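Long-range contact in fluoroacetyl coenzyme A thioesterase (Streptomyces cattleya, PDB 3KUV), which hydrolyses fluoroacetyl-CoA to fluoroacetate and CoA before it can react with citrate synthase, and so confers fluoroacetate resistance: residues 13-18 with 46-51. The protein carries 1 engineered substitution. Numbering follows the deposited sequence.
Sequences HDFVVP and VGLMEW
His13 and Phe15 both hold CG anti to the backbone N (chi1 near 180°), which carries their rings from strand 10-16 across to helix 42-57. Leu48 and Trp51, one helical turn apart, also hold CG anti to N, which brings their ends to these rings. The His13 ring stands edge-on over one face of the indole, with planes at 59°. Its NE2 lies 3.6 Å from Trp51 CD2, and CE1 is 3.6 Å from Trp51 CE3. Leu48 CD1 meets the His13 edge in the ring plane, 3.3 Å from CE1, a tight fit. Leu48 CD1 also lies 3.7 Å from Phe15 CB. Trp51 turns its CZ3 edge toward the Phe15 face in an offset edge-to-face pair, with planes at 65°. The indole NE1 hydrogen-bonds Glu32 OE1 of the second subunit, and Val86 and Val88 pack on Leu48. The contact seats the central helix of the hot dog fold against an outermost strand of the sheet within the chain. Next to Trp51 in sequence is the active-site residue Glu50, which forms a salt bridge with Arg120. His13 ND1 is buried with no partner in the model. Ring and methyl packing, not polar bonds, joins strand to helix.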
ATOM      1  N   HIS B  13      16.714  -2.645   3.264  1.00 10.46           N
ATOM      2  CA  HIS B  13      16.088  -1.907   4.326  1.00 11.26           C
ATOM      3  C   HIS B  13      15.440  -2.890   5.304  1.00 10.13           C
ATOM      4  O   HIS B  13      14.549  -3.688   4.920  1.00 10.07           O
ATOM      5  CB  HIS B  13      15.013  -0.991   3.661  1.00 10.93           C
ATOM      6  CG  HIS B  13      14.274  -0.140   4.640  1.00 14.48           C
ATOM      7  ND1 HIS B  13      12.960  -0.338   5.015  1.00 25.54           N
ATOM      8  CD2 HIS B  13      14.677   0.989   5.230  1.00 17.61           C
ATOM      9  CE1 HIS B  13      12.594   0.630   5.838  1.00 20.17           C
ATOM     10  NE2 HIS B  13      13.617   1.449   5.994  1.00 23.64           N
ATOM     11  N   ASP B  14      15.869  -2.858   6.590  1.00  9.96           N
ATOM     12  CA  ASP B  14      15.365  -3.817   7.577  1.00  9.63           C
ATOM     13  C   ASP B  14      14.444  -3.098   8.563  1.00  9.98           C
ATOM     14  O   ASP B  14      14.675  -1.941   8.991  1.00 11.50           O
ATOM     15  CB  ASP B  14      16.505  -4.450   8.425  1.00  9.70           C
ATOM     16  CG  ASP B  14      17.534  -5.128   7.580  1.00 11.70           C
ATOM     17  OD1 ASP B  14      17.178  -5.845   6.638  1.00 12.19           O
ATOM     18  OD2 ASP B  14      18.745  -4.888   7.744  1.00 11.46           O
ATOM     19  N   PHE B  15      13.343  -3.779   8.909  1.00  8.37           N
ATOM     20  CA  PHE B  15      12.327  -3.156   9.757  1.00  9.78           C
ATOM     21  C   PHE B  15      11.689  -4.203  10.611  1.00  9.95           C
ATOM     22  O   PHE B  15      11.016  -5.123  10.104  1.00  9.67           O
ATOM     23  CB  PHE B  15      11.215  -2.545   8.854  1.00 10.67           C
ATOM     24  CG  PHE B  15      10.142  -1.847   9.652  1.00 11.55           C
ATOM     25  CD1 PHE B  15      10.408  -0.659  10.380  1.00 13.14           C
ATOM     26  CD2 PHE B  15       8.851  -2.382   9.635  1.00 13.52           C
ATOM     27  CE1 PHE B  15       9.277  -0.030  11.094  1.00 14.49           C
ATOM     28  CE2 PHE B  15       7.815  -1.738  10.285  1.00 11.50           C
ATOM     29  CZ  PHE B  15       8.022  -0.599  11.004  1.00 14.25           C
ATOM     30  N   VAL B  16      11.888  -4.124  11.935  1.00  9.88           N
ATOM     31  CA  VAL B  16      11.174  -5.040  12.846  1.00 11.03           C
ATOM     32  C   VAL B  16       9.703  -4.602  12.930  1.00 11.02           C
ATOM     33  O   VAL B  16       9.421  -3.449  13.267  1.00 12.08           O
ATOM     34  CB  VAL B  16      11.820  -4.972  14.249  1.00 10.67           C
ATOM     35  CG1 VAL B  16      11.041  -5.904  15.290  1.00 12.17           C
ATOM     36  CG2 VAL B  16      13.272  -5.472  14.168  1.00 12.23           C
ATOM     37  N   VAL B  17       8.758  -5.508  12.555  1.00 11.63           N
ATOM     38  CA  VAL B  17       7.357  -5.096  12.558  1.00 12.32           C
ATOM     39  C   VAL B  17       6.831  -4.937  14.007  1.00 10.51           C
ATOM     40  O   VAL B  17       6.838  -5.932  14.742  1.00 11.94           O
ATOM     41  CB  VAL B  17       6.511  -6.211  11.825  1.00 11.52           C
ATOM     42  CG1 VAL B  17       4.974  -5.864  11.821  1.00 11.37           C
ATOM     43  CG2 VAL B  17       6.998  -6.397  10.334  1.00 13.19           C
ATOM     44  N   PRO B  18       6.375  -3.709  14.345  1.00 11.48           N
ATOM     45  CA  PRO B  18       5.777  -3.500  15.690  1.00 13.25           C
ATOM     46  C   PRO B  18       4.276  -3.862  15.643  1.00 15.41           C
ATOM     47  O   PRO B  18       3.656  -4.010  14.561  1.00 14.14           O
ATOM     48  CB  PRO B  18       5.942  -2.002  15.910  1.00 15.22           C
ATOM     49  CG  PRO B  18       5.789  -1.379  14.519  1.00 15.06           C
ATOM     50  CD  PRO B  18       6.335  -2.479  13.542  1.00 12.31           C
ATOM     51  N   VAL B  46       3.391  -1.731   1.249  1.00 10.39           N
ATOM     52  CA  VAL B  46       3.600  -0.778   0.153  1.00 10.24           C
ATOM     53  C   VAL B  46       4.414   0.407   0.681  1.00 11.44           C
ATOM     54  O   VAL B  46       5.435   0.820   0.052  1.00 10.59           O
ATOM     55  CB  VAL B  46       2.263  -0.390  -0.445  1.00  9.90           C
ATOM     56  CG1 VAL B  46       2.441   0.813  -1.425  1.00 11.88           C
ATOM     57  CG2 VAL B  46       1.612  -1.562  -1.221  1.00 13.15           C
ATOM     58  N   GLY B  47       4.037   0.948   1.855  1.00  9.05           N
ATOM     59  CA  GLY B  47       4.759   2.135   2.356  1.00  9.18           C
ATOM     60  C   GLY B  47       6.219   1.777   2.682  1.00  8.87           C
ATOM     61  O   GLY B  47       7.107   2.645   2.596  1.00 10.07           O
ATOM     62  N   LEU B  48       6.470   0.564   3.185  1.00  9.52           N
ATOM     63  CA  LEU B  48       7.839   0.174   3.535  1.00  8.03           C
ATOM     64  C   LEU B  48       8.691   0.012   2.284  1.00  9.28           C
ATOM     65  O   LEU B  48       9.899   0.361   2.326  1.00  9.11           O
ATOM     66  CB  LEU B  48       7.774  -1.205   4.271  1.00 11.84           C
ATOM     67  CG  LEU B  48       9.140  -1.665   4.885  1.00 10.65           C
ATOM     68  CD1 LEU B  48       9.556  -0.743   6.082  1.00 14.48           C
ATOM     69  CD2 LEU B  48       8.955  -3.097   5.388  1.00 11.62           C
ATOM     70  N   MET B  49       8.091  -0.533   1.221  1.00  8.45           N
ATOM     71  CA  MET B  49       8.853  -0.607  -0.071  1.00 10.52           C
ATOM     72  C   MET B  49       9.162   0.804  -0.591  1.00 11.01           C
ATOM     73  O   MET B  49      10.271   1.097  -1.045  1.00 10.24           O
ATOM     74  CB  MET B  49       7.959  -1.342  -1.105  1.00  8.67           C
ATOM     75  CG  MET B  49       7.975  -2.810  -0.711  1.00 10.70           C
ATOM     76  SD  MET B  49       6.844  -3.751  -1.779  1.00 12.95           S
ATOM     77  CE  MET B  49       7.497  -5.483  -1.551  1.00 12.72           C
ATOM     78  N   GLU B  50       8.215   1.729  -0.489  1.00 10.18           N
ATOM     79  CA  GLU B  50       8.493   3.114  -0.854  1.00  9.27           C
ATOM     80  C   GLU B  50       9.651   3.638  -0.019  1.00 10.66           C
ATOM     81  O   GLU B  50      10.543   4.299  -0.540  1.00 11.38           O
ATOM     82  CB  GLU B  50       7.278   4.055  -0.647  1.00 11.12           C
ATOM     83  CG  GLU B  50       6.130   3.711  -1.595  1.00 14.21           C
ATOM     84  CD  GLU B  50       5.176   4.916  -1.666  1.00 17.09           C
ATOM     85  OE1 GLU B  50       5.522   6.018  -2.180  1.00 15.53           O
ATOM     86  OE2 GLU B  50       3.989   4.811  -1.186  1.00 22.10           O
ATOM     87  N   TRP B  51       9.573   3.447   1.294  1.00 10.12           N
ATOM     88  CA  TRP B  51      10.605   3.957   2.196  1.00 10.28           C
ATOM     89  C   TRP B  51      11.989   3.436   1.797  1.00  9.83           C
ATOM     90  O   TRP B  51      12.960   4.232   1.798  1.00 10.52           O
ATOM     91  CB  TRP B  51      10.195   3.521   3.616  1.00 11.54           C
ATOM     92  CG  TRP B  51      11.002   4.146   4.788  1.00 10.43           C
ATOM     93  CD1 TRP B  51      12.103   5.012   4.713  1.00 13.50           C
ATOM     94  CD2 TRP B  51      10.839   3.782   6.160  1.00 12.31           C
ATOM     95  NE1 TRP B  51      12.572   5.262   6.036  1.00 13.05           N
ATOM     96  CE2 TRP B  51      11.846   4.484   6.915  1.00 12.72           C
ATOM     97  CE3 TRP B  51       9.966   2.885   6.831  1.00 15.03           C
ATOM     98  CZ2 TRP B  51      11.963   4.318   8.305  1.00 15.58           C
ATOM     99  CZ3 TRP B  51      10.093   2.711   8.233  1.00 16.91           C
ATOM    100  CH2 TRP B  51      11.108   3.468   8.943  1.00 18.34           C
TER